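Local coordinates for protein CurF (Lyngbya majuscula, PDB 2Q35) that probably catalyses a decarboxylation step in polyketide chain beta-branching, as the crotonase-fold ECH2 decarboxylase domain of CurF, at residues Q44-I52 with G189-L200; V32-V42 with L82-I93. The protein carries 1 engineered substitution. One frame throughout, in Å; residues are numbered along the deposited sequence.

Interaction 1: Q44-I52 with G189-L200; sequences QNQQYKVVI and GQKIAKSPRLSL
K49 lays its aliphatic chain along the turn between two helices of this crotonase fold, its CG 4.1 Å from CB of R197 and its CB against CD1 of L200. With CG on the side away from the carbonyl carbon (chi1 -63°) and the chain straight beyond it, the ammonium reaches two carbonyls of the type I turn I192-S195: NZ donates to O of A193 at 2.9 Å and to O of S195 at 2.8 Å, the latter met from above its carbonyl plane. Lysine suits the place: its methylenes pack while its tip satisfies backbone oxygens. V50, the first residue of the strand, puts CG2 3.7 Å from CG2 of I192 and 4.0 Å from CB of A193, a side chain small enough to let the valine come close; CG1 faces CA of G189, whose missing side chain allows the approach. R197 extends toward the type I turn N45-Y48, where N45 OD1 also accepts from the backbone N of Q47 in an Asx turn. R197 NH2, with E90 as second partner, donates to a water held by N45 O, while NE donates in the guanidinium plane to O of Y48 at 2.9 Å, with an N-H...O angle of 147°.

Interaction 2: V32-V42 with L82-I93; sequences VEGLRHCFSVV and LSGLILDCEIPI
L85 is the knob of this contact: its forked end drops into a hollow on helix 29-44 bounded by V32, L35, R36 and F39. One prong, CD1, comes down on the backbone of R36, 3.7 Å from its CA, while CD2 lies 3.9 Å from CB of L35. A branched leucine suits such a hollow, since its two methyls can rest on neighbouring parts of the helix surface. Beside it, L82, at the N-cap position of helix 83-87, brings CD2 across CD1 of L35 at about a right angle and CD1 near CG2 of V32.

Farther along, the bump comes from the other side. The F39 ring pushes between I86, C89 and I93: CE2 is 3.8 Å from CD1 of I86, and CE1 is 3.8 Å from CD1 of I93. SG of C89 lies at the ring edge, 5.1 Å from the centroid and 78° off the ring normal, a sulfur-aromatic contact; the thiol stands opposite its own backbone N (chi1 179°), which turns it to the ring. Replacing F39 with an alanine would probably open a gap among I86, C89 and I93 and leave the thiol without its aromatic partner. Past the ring, CG1 of V42 meets CD1 of I91 at 3.7 Å, beta-branched side chains closing the seam.

The axes of segments 32-42 and 83-87 run nearly parallel, 20° apart and 10.4 Å at closest approach. Strand 50-54 also packs here, L53 touching L35 and V51 touching F39, V42 and I91, while strand 4-10 meets C38, V41 and V42, and helix 197-230 packs against S83, L87, E90 and I91.

In the fold
Interactions 1 and 2 have centres about 15 Å apart and touch directly. Helix 29-44, from interaction 2, leads through the N45-Y48 turn and K49 of interaction 1 into strand 50-54, which lies beside strand 93-97 in the central sheet. Just before strand 93-97, P92 O probably accepts a hydrogen bond from V51 N, 2.9 Å away, and I91 and P92 pack on O of K49. A salt bridge from R197 NH2 to E90 OE2, 3.0 Å, joins the start of helix 197-230 to the 82-93 segment. The second subunit also borders interaction 1, where R238 of that subunit hydrogen-bonds to O of K194, whereas in interaction 2 P92 packs on Y156 of the same neighbouring subunit.

Interaction 1: Q44-I52 with G189-L200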
loop_
_atom_site.group_PDB
_atom_site.type_symbol
_atom_site.label_atom_id
_atom_site.label_comp_id
_atom_site.label_asym_id
_atom_site.label_seq_id
_atom_site.Cartn_x
_atom_site.Cartn_y
_atom_site.Cartn_z
ATOM N N GLN A 44 12.816 0.371 31.997
ATOM C CA GLN A 44 12.816 0.738 33.407
ATOM C C GLN A 44 12.781 2.228 33.693
ATOM O O GLN A 44 12.570 2.631 34.839
ATOM C CB GLN A 44 14.043 0.137 34.072
ATOM C CG GLN A 44 14.039 -1.371 34.031
ATOM C CD GLN A 44 15.341 -1.964 34.508
ATOM O OE1 GLN A 44 16.394 -1.302 34.510
ATOM N NE2 GLN A 44 15.285 -3.222 34.917
ATOM N N ASN A 45 13.036 3.052 32.683
ATOM C CA ASN A 45 13.015 4.489 32.893
ATOM C C ASN A 45 11.743 5.075 32.303
ATOM O O ASN A 45 11.634 5.222 31.078
ATOM C CB ASN A 45 14.246 5.180 32.293
ATOM C CG ASN A 45 14.397 6.623 32.796
ATOM O OD1 ASN A 45 13.397 7.314 33.124
ATOM N ND2 ASN A 45 15.648 7.072 32.917
ATOM N N GLN A 46 10.796 5.403 33.186
ATOM C CA GLN A 46 9.482 5.929 32.828
ATOM C C GLN A 46 9.546 7.270 32.116
ATOM O O GLN A 46 8.579 7.703 31.496
ATOM C CB GLN A 46 8.633 6.090 34.090
ATOM C CG GLN A 46 8.180 4.776 34.682
ATOM C CD GLN A 46 7.045 4.156 33.886
ATOM O OE1 GLN A 46 5.944 4.720 33.807
ATOM N NE2 GLN A 46 7.302 3.001 33.292
ATOM N N GLN A 47 10.676 7.937 32.218
ATOM C CA GLN A 47 10.802 9.248 31.579
ATOM C C GLN A 47 11.091 9.138 30.081
ATOM O O GLN A 47 10.943 10.135 29.348
ATOM C CB GLN A 47 11.896 10.066 32.260
ATOM C CG GLN A 47 11.651 10.262 33.765
ATOM C CD GLN A 47 10.374 11.047 34.092
ATOM O OE1 GLN A 47 10.149 12.146 33.575
ATOM N NE2 GLN A 47 9.542 10.483 34.969
ATOM N N TYR A 48 11.520 7.957 29.627
ATOM C CA TYR A 48 11.847 7.785 28.215
ATOM C C TYR A 48 10.604 7.607 27.367
ATOM O O TYR A 48 9.673 6.857 27.753
ATOM C CB TYR A 48 12.814 6.626 27.997
ATOM C CG TYR A 48 14.150 6.772 28.674
ATOM C CD1 TYR A 48 14.604 8.014 29.143
ATOM C CD2 TYR A 48 15.005 5.677 28.784
ATOM C CE1 TYR A 48 15.883 8.140 29.745
ATOM C CE2 TYR A 48 16.264 5.796 29.348
ATOM C CZ TYR A 48 16.696 7.013 29.847
ATOM O OH TYR A 48 17.943 7.116 30.426
ATOM N N LYS A 49 10.588 8.280 26.209
ATOM C CA LYS A 49 9.418 8.307 25.340
ATOM C C LYS A 49 9.670 7.823 23.910
ATOM O O LYS A 49 8.732 7.383 23.242
ATOM C CB LYS A 49 8.808 9.727 25.244
ATOM C CG LYS A 49 8.276 10.301 26.525
ATOM C CD LYS A 49 7.745 11.669 26.155
ATOM C CE LYS A 49 6.966 12.317 27.239
ATOM N NZ LYS A 49 6.576 13.664 26.784
ATOM N N VAL A 50 10.901 8.003 23.412
ATOM C CA VAL A 50 11.248 7.626 22.005
ATOM C C VAL A 50 12.641 7.042 22.015
ATOM O O VAL A 50 13.534 7.589 22.667
ATOM C CB VAL A 50 11.201 8.855 21.024
ATOM C CG1 VAL A 50 11.505 8.416 19.593
ATOM C CG2 VAL A 50 9.847 9.561 21.055
ATOM N N VAL A 51 12.830 5.913 21.331
ATOM C CA VAL A 51 14.160 5.319 21.176
ATOM C C VAL A 51 14.643 5.535 19.727
ATOM O O VAL A 51 13.889 5.268 18.785
ATOM C CB VAL A 51 14.096 3.809 21.409
ATOM C CG1 VAL A 51 15.433 3.166 21.010
ATOM C CG2 VAL A 51 13.751 3.501 22.857
ATOM N N ILE A 52 15.864 6.048 19.555
ATOM C CA ILE A 52 16.500 6.072 18.250
ATOM C C ILE A 52 17.542 4.971 18.231
ATOM O O ILE A 52 18.508 5.004 19.020
ATOM C CB ILE A 52 17.146 7.461 17.996
ATOM C CG1 ILE A 52 16.025 8.521 18.011
ATOM C CG2 ILE A 52 17.877 7.486 16.621
ATOM C CD1 ILE A 52 16.502 9.917 17.818
ATOM N N GLY A 189 12.181 12.372 16.350
ATOM C CA GLY A 189 11.975 11.849 17.724
ATOM C C GLY A 189 11.500 12.980 18.630
ATOM O O GLY A 189 10.603 12.811 19.441
ATOM N N GLN A 190 12.092 14.159 18.484
ATOM C CA GLN A 190 11.701 15.274 19.349
ATOM C C GLN A 190 10.249 15.680 19.089
ATOM O O GLN A 190 9.540 16.058 20.017
ATOM C CB GLN A 190 12.668 16.471 19.153
ATOM C CG GLN A 190 14.079 16.182 19.729
ATOM C CD GLN A 190 14.128 16.001 21.256
ATOM O OE1 GLN A 190 13.258 16.471 21.982
ATOM N NE2 GLN A 190 15.163 15.336 21.734
ATOM N N LYS A 191 9.804 15.600 17.833
ATOM C CA LYS A 191 8.399 15.919 17.526
ATOM C C LYS A 191 7.488 14.923 18.204
ATOM O O LYS A 191 6.490 15.298 18.818
ATOM C CB LYS A 191 8.124 15.861 16.034
ATOM C CG LYS A 191 8.721 17.005 15.264
ATOM C CD LYS A 191 8.529 16.787 13.790
ATOM C CE LYS A 191 9.258 17.891 13.008
ATOM N NZ LYS A 191 8.852 17.837 11.579
ATOM N N ILE A 192 7.843 13.659 18.065
ATOM C CA ILE A 192 7.022 12.584 18.663
ATOM C C ILE A 192 6.958 12.751 20.184
ATOM O O ILE A 192 5.874 12.588 20.790
ATOM C CB ILE A 192 7.543 11.213 18.255
ATOM C CG1 ILE A 192 7.342 11.011 16.750
ATOM C CG2 ILE A 192 6.794 10.089 19.023
ATOM C CD1 ILE A 192 8.029 9.733 16.212
ATOM N N ALA A 193 8.100 13.073 20.794
ATOM C CA ALA A 193 8.203 13.156 22.273
ATOM C C ALA A 193 7.405 14.301 22.890
ATOM O O ALA A 193 7.349 14.398 24.118
ATOM C CB ALA A 193 9.669 13.207 22.736
ATOM N N LYS A 194 6.833 15.197 22.062
ATOM C CA LYS A 194 5.967 16.271 22.595
ATOM C C LYS A 194 4.675 15.737 23.237
ATOM O O LYS A 194 4.037 16.443 24.027
ATOM C CB LYS A 194 5.621 17.321 21.532
ATOM C CG LYS A 194 6.811 18.176 21.135
ATOM C CD LYS A 194 6.398 19.304 20.194
ATOM C CE LYS A 194 7.598 20.107 19.755
ATOM N NZ LYS A 194 7.197 21.176 18.792
ATOM N N SER A 195 4.300 14.508 22.896
ATOM C CA SER A 195 3.082 13.888 23.434
ATOM C C SER A 195 3.332 13.242 24.786
ATOM O O SER A 195 4.455 12.824 25.077
ATOM C CB SER A 195 2.605 12.805 22.478
ATOM O OG SER A 195 2.143 13.363 21.264
ATOM N N PRO A 196 2.275 13.116 25.602
ATOM C CA PRO A 196 2.379 12.405 26.873
ATOM C C PRO A 196 2.775 10.952 26.632
ATOM O O PRO A 196 2.303 10.316 25.660
ATOM C CB PRO A 196 0.948 12.464 27.433
ATOM C CG PRO A 196 0.287 13.647 26.736
ATOM C CD PRO A 196 0.918 13.658 25.368
ATOM N N ARG A 197 3.624 10.428 27.510
ATOM C CA ARG A 197 4.092 9.058 27.363
ATOM C C ARG A 197 2.917 8.061 27.317
ATOM O O ARG A 197 2.917 7.147 26.479
ATOM C CB ARG A 197 5.047 8.691 28.499
ATOM C CG ARG A 197 5.751 7.379 28.269
ATOM C CD ARG A 197 6.669 7.053 29.417
ATOM N NE ARG A 197 7.418 5.810 29.224
ATOM C CZ ARG A 197 6.926 4.591 29.451
ATOM N NH1 ARG A 197 5.655 4.431 29.806
ATOM N NH2 ARG A 197 7.695 3.535 29.266
ATOM N N LEU A 198 1.922 8.262 28.186
ATOM C CA LEU A 198 0.749 7.376 28.254
ATOM C C LEU A 198 0.083 7.255 26.885
ATOM O O LEU A 198 -0.294 6.157 26.466
ATOM C CB LEU A 198 -0.287 7.869 29.290
ATOM C CG LEU A 198 -1.350 6.820 29.672
ATOM C CD1 LEU A 198 -0.797 5.836 30.697
ATOM C CD2 LEU A 198 -2.625 7.460 30.217
ATOM N N SER A 199 -0.020 8.392 26.183
ATOM C CA SER A 199 -0.677 8.422 24.874
ATOM C C SER A 199 0.187 7.740 23.815
ATOM O O SER A 199 -0.327 7.037 22.930
ATOM C CB SER A 199 -0.972 9.871 24.470
ATOM O OG SER A 199 -1.919 10.463 25.352
ATOM N N LEU A 200 1.501 7.943 23.900
ATOM C CA LEU A 200 2.426 7.276 22.956
ATOM C C LEU A 200 2.344 5.751 23.082
ATOM O O LEU A 200 2.268 5.039 22.073
ATOM C CB LEU A 200 3.853 7.756 23.157
ATOM C CG LEU A 200 4.102 9.216 22.739
ATOM C CD1 LEU A 200 5.511 9.615 23.245
ATOM C CD2 LEU A 200 3.984 9.374 21.252
HETATM O O HOH W 1 10.426 3.977 28.752
#

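Interaction 2: V32-V42 with L82-I93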
loop_
_atom_site.group_PDB
_atom_site.type_symbol
_atom_site.label_atom_id
_atom_site.label_comp_id
_atom_site.label_asym_id
_atom_site.label_seq_id
_atom_site.Cartn_x
_atom_site.Cartn_y
_atom_site.Cartn_z
ATOM N N VAL A 32 23.763 -8.885 20.595
ATOM C CA VAL A 32 22.478 -9.398 21.066
ATOM C C VAL A 32 22.318 -9.052 22.547
ATOM O O VAL A 32 21.287 -8.494 22.962
ATOM C CB VAL A 32 22.376 -10.925 20.799
ATOM C CG1 VAL A 32 21.157 -11.525 21.486
ATOM C CG2 VAL A 32 22.333 -11.180 19.292
ATOM N N GLU A 33 23.359 -9.319 23.332
ATOM C CA GLU A 33 23.301 -9.069 24.773
ATOM C C GLU A 33 23.230 -7.572 25.076
ATOM O O GLU A 33 22.516 -7.148 25.983
ATOM C CB GLU A 33 24.486 -9.712 25.493
ATOM C CG GLU A 33 24.562 -9.391 26.992
ATOM C CD GLU A 33 23.394 -9.944 27.844
ATOM O OE1 GLU A 33 22.560 -10.747 27.358
ATOM O OE2 GLU A 33 23.338 -9.568 29.035
ATOM N N GLY A 34 23.940 -6.762 24.300
ATOM C CA GLY A 34 23.930 -5.332 24.555
ATOM C C GLY A 34 22.603 -4.688 24.160
ATOM O O GLY A 34 22.128 -3.755 24.821
ATOM N N LEU A 35 21.992 -5.182 23.085
ATOM C CA LEU A 35 20.631 -4.746 22.752
ATOM C C LEU A 35 19.631 -5.136 23.849
ATOM O O LEU A 35 18.819 -4.292 24.259
ATOM C CB LEU A 35 20.186 -5.304 21.388
ATOM C CG LEU A 35 20.801 -4.674 20.155
ATOM C CD1 LEU A 35 20.432 -5.541 18.956
ATOM C CD2 LEU A 35 20.293 -3.189 19.968
ATOM N N ARG A 36 19.710 -6.380 24.338
ATOM C CA ARG A 36 18.841 -6.790 25.438
ATOM C C ARG A 36 19.009 -5.852 26.649
ATOM O O ARG A 36 18.029 -5.325 27.187
ATOM C CB ARG A 36 19.071 -8.259 25.826
ATOM C CG ARG A 36 18.051 -8.726 26.862
ATOM C CD ARG A 36 18.574 -9.805 27.857
ATOM N NE ARG A 36 19.834 -9.417 28.505
ATOM C CZ ARG A 36 19.956 -8.525 29.493
ATOM N NH1 ARG A 36 18.893 -7.888 30.007
ATOM N NH2 ARG A 36 21.167 -8.258 29.959
ATOM N N HIS A 37 20.258 -5.623 27.038
ATOM C CA HIS A 37 20.535 -4.754 28.163
ATOM C C HIS A 37 20.013 -3.343 27.963
ATOM O O HIS A 37 19.333 -2.782 28.816
ATOM C CB HIS A 37 22.027 -4.708 28.474
ATOM C CG HIS A 37 22.352 -3.773 29.592
ATOM N ND1 HIS A 37 22.005 -4.024 30.909
ATOM C CD2 HIS A 37 22.926 -2.548 29.583
ATOM C CE1 HIS A 37 22.396 -3.011 31.663
ATOM N NE2 HIS A 37 22.954 -2.101 30.884
ATOM N N CYS A 38 20.329 -2.740 26.831
ATOM C CA CYS A 38 19.900 -1.354 26.665
ATOM C C CYS A 38 18.383 -1.210 26.598
ATOM O O CYS A 38 17.840 -0.264 27.156
ATOM C CB CYS A 38 20.544 -0.721 25.451
ATOM S SG CYS A 38 22.325 -0.415 25.694
ATOM N N PHE A 39 17.701 -2.174 25.970
ATOM C CA PHE A 39 16.227 -2.131 25.950
ATOM C C PHE A 39 15.608 -2.388 27.333
ATOM O O PHE A 39 14.554 -1.828 27.633
ATOM C CB PHE A 39 15.636 -3.029 24.867
ATOM C CG PHE A 39 15.609 -2.365 23.506
ATOM C CD1 PHE A 39 14.621 -1.427 23.202
ATOM C CD2 PHE A 39 16.541 -2.690 22.526
ATOM C CE1 PHE A 39 14.572 -0.786 21.929
ATOM C CE2 PHE A 39 16.510 -2.053 21.257
ATOM C CZ PHE A 39 15.524 -1.109 20.958
ATOM N N SER A 40 16.294 -3.169 28.175
ATOM C CA SER A 40 15.917 -3.329 29.594
ATOM C C SER A 40 16.016 -2.000 30.329
ATOM O O SER A 40 15.113 -1.581 31.035
ATOM C CB SER A 40 16.810 -4.355 30.300
ATOM O OG SER A 40 16.463 -4.456 31.681
ATOM N N VAL A 41 17.134 -1.309 30.146
ATOM C CA VAL A 41 17.299 0.010 30.751
ATOM C C VAL A 41 16.177 0.962 30.314
ATOM O O VAL A 41 15.597 1.677 31.143
ATOM C CB VAL A 41 18.702 0.569 30.434
ATOM C CG1 VAL A 41 18.834 2.030 30.883
ATOM C CG2 VAL A 41 19.729 -0.271 31.153
ATOM N N VAL A 42 15.865 0.963 29.020
ATOM C CA VAL A 42 14.763 1.781 28.507
ATOM C C VAL A 42 13.452 1.418 29.206
ATOM O O VAL A 42 12.733 2.302 29.675
ATOM C CB VAL A 42 14.633 1.610 26.992
ATOM C CG1 VAL A 42 13.323 2.226 26.474
ATOM C CG2 VAL A 42 15.830 2.308 26.330
ATOM N N LEU A 82 15.847 -11.761 16.638
ATOM C CA LEU A 82 15.860 -10.568 17.502
ATOM C C LEU A 82 14.555 -9.783 17.481
ATOM O O LEU A 82 14.465 -8.685 18.057
ATOM C CB LEU A 82 17.020 -9.635 17.095
ATOM C CG LEU A 82 18.428 -9.999 17.573
ATOM C CD1 LEU A 82 18.908 -11.362 17.080
ATOM C CD2 LEU A 82 19.412 -8.874 17.140
ATOM N N SER A 83 13.533 -10.332 16.823
ATOM C CA SER A 83 12.286 -9.612 16.685
ATOM C C SER A 83 11.642 -9.323 18.034
ATOM O O SER A 83 11.196 -8.196 18.265
ATOM C CB SER A 83 11.309 -10.330 15.756
ATOM O OG SER A 83 10.876 -11.559 16.312
ATOM N N GLY A 84 11.610 -10.314 18.924
ATOM C CA GLY A 84 10.951 -10.117 20.225
ATOM C C GLY A 84 11.569 -8.993 21.013
ATOM O O GLY A 84 10.859 -8.246 21.695
ATOM N N LEU A 85 12.888 -8.846 20.896
ATOM C CA LEU A 85 13.629 -7.770 21.537
ATOM C C LEU A 85 13.082 -6.396 21.149
ATOM O O LEU A 85 12.863 -5.526 21.998
ATOM C CB LEU A 85 15.090 -7.847 21.098
ATOM C CG LEU A 85 16.211 -7.228 21.920
ATOM C CD1 LEU A 85 15.836 -7.169 23.392
ATOM C CD2 LEU A 85 17.446 -8.111 21.703
ATOM N N ILE A 86 12.893 -6.194 19.853
ATOM C CA ILE A 86 12.429 -4.904 19.338
ATOM C C ILE A 86 10.927 -4.726 19.554
ATOM O O ILE A 86 10.469 -3.663 19.999
ATOM C CB ILE A 86 12.713 -4.771 17.822
ATOM C CG1 ILE A 86 14.218 -4.881 17.525
ATOM C CG2 ILE A 86 12.125 -3.468 17.255
ATOM C CD1 ILE A 86 15.090 -3.770 18.167
ATOM N N LEU A 87 10.159 -5.774 19.245
ATOM C CA LEU A 87 8.698 -5.686 19.281
ATOM C C LEU A 87 8.131 -5.576 20.697
ATOM O O LEU A 87 7.017 -5.071 20.892
ATOM C CB LEU A 87 8.067 -6.876 18.558
ATOM C CG LEU A 87 8.357 -6.935 17.063
ATOM C CD1 LEU A 87 7.787 -8.252 16.511
ATOM C CD2 LEU A 87 7.831 -5.701 16.298
ATOM N N ASP A 88 8.901 -6.030 21.678
ATOM C CA ASP A 88 8.495 -5.900 23.082
ATOM C C ASP A 88 8.618 -4.473 23.632
ATOM O O ASP A 88 7.989 -4.158 24.642
ATOM C CB ASP A 88 9.248 -6.884 23.970
ATOM C CG ASP A 88 8.647 -8.296 23.928
ATOM O OD1 ASP A 88 7.599 -8.512 23.262
ATOM O OD2 ASP A 88 9.224 -9.188 24.582
ATOM N N CYS A 89 9.405 -3.623 22.985
ATOM C CA CYS A 89 9.592 -2.252 23.479
ATOM C C CYS A 89 8.269 -1.494 23.316
ATOM O O CYS A 89 7.688 -1.480 22.226
ATOM C CB CYS A 89 10.679 -1.581 22.643
ATOM S SG CYS A 89 10.962 0.156 23.161
ATOM N N GLU A 90 7.793 -0.864 24.396
ATOM C CA GLU A 90 6.444 -0.285 24.383
ATOM C C GLU A 90 6.370 1.152 23.917
ATOM O O GLU A 90 5.269 1.676 23.710
ATOM C CB GLU A 90 5.772 -0.448 25.745
ATOM C CG GLU A 90 6.315 0.499 26.796
ATOM C CD GLU A 90 5.694 0.320 28.178
ATOM O OE1 GLU A 90 4.689 -0.418 28.321
ATOM O OE2 GLU A 90 6.225 0.951 29.128
ATOM N N ILE A 91 7.532 1.782 23.771
ATOM C CA ILE A 91 7.604 3.158 23.250
ATOM C C ILE A 91 8.080 3.170 21.803
ATOM O O ILE A 91 8.738 2.243 21.352
ATOM C CB ILE A 91 8.467 4.091 24.146
ATOM C CG1 ILE A 91 9.875 3.515 24.356
ATOM C CG2 ILE A 91 7.741 4.349 25.496
ATOM C CD1 ILE A 91 10.866 4.538 24.916
ATOM N N PRO A 92 7.714 4.224 21.047
ATOM C CA PRO A 92 8.121 4.259 19.629
ATOM C C PRO A 92 9.636 4.209 19.413
ATOM O O PRO A 92 10.416 4.794 20.190
ATOM C CB PRO A 92 7.607 5.622 19.130
ATOM C CG PRO A 92 6.821 6.217 20.204
ATOM C CD PRO A 92 6.868 5.364 21.443
ATOM N N ILE A 93 10.018 3.492 18.363
ATOM C CA ILE A 93 11.414 3.346 17.965
ATOM C C ILE A 93 11.597 3.899 16.550
ATOM O O ILE A 93 10.803 3.583 15.648
ATOM C CB ILE A 93 11.852 1.855 17.990
ATOM C CG1 ILE A 93 11.673 1.236 19.371
ATOM C CG2 ILE A 93 13.330 1.668 17.507
ATOM C CD1 ILE A 93 11.860 -0.309 19.315
#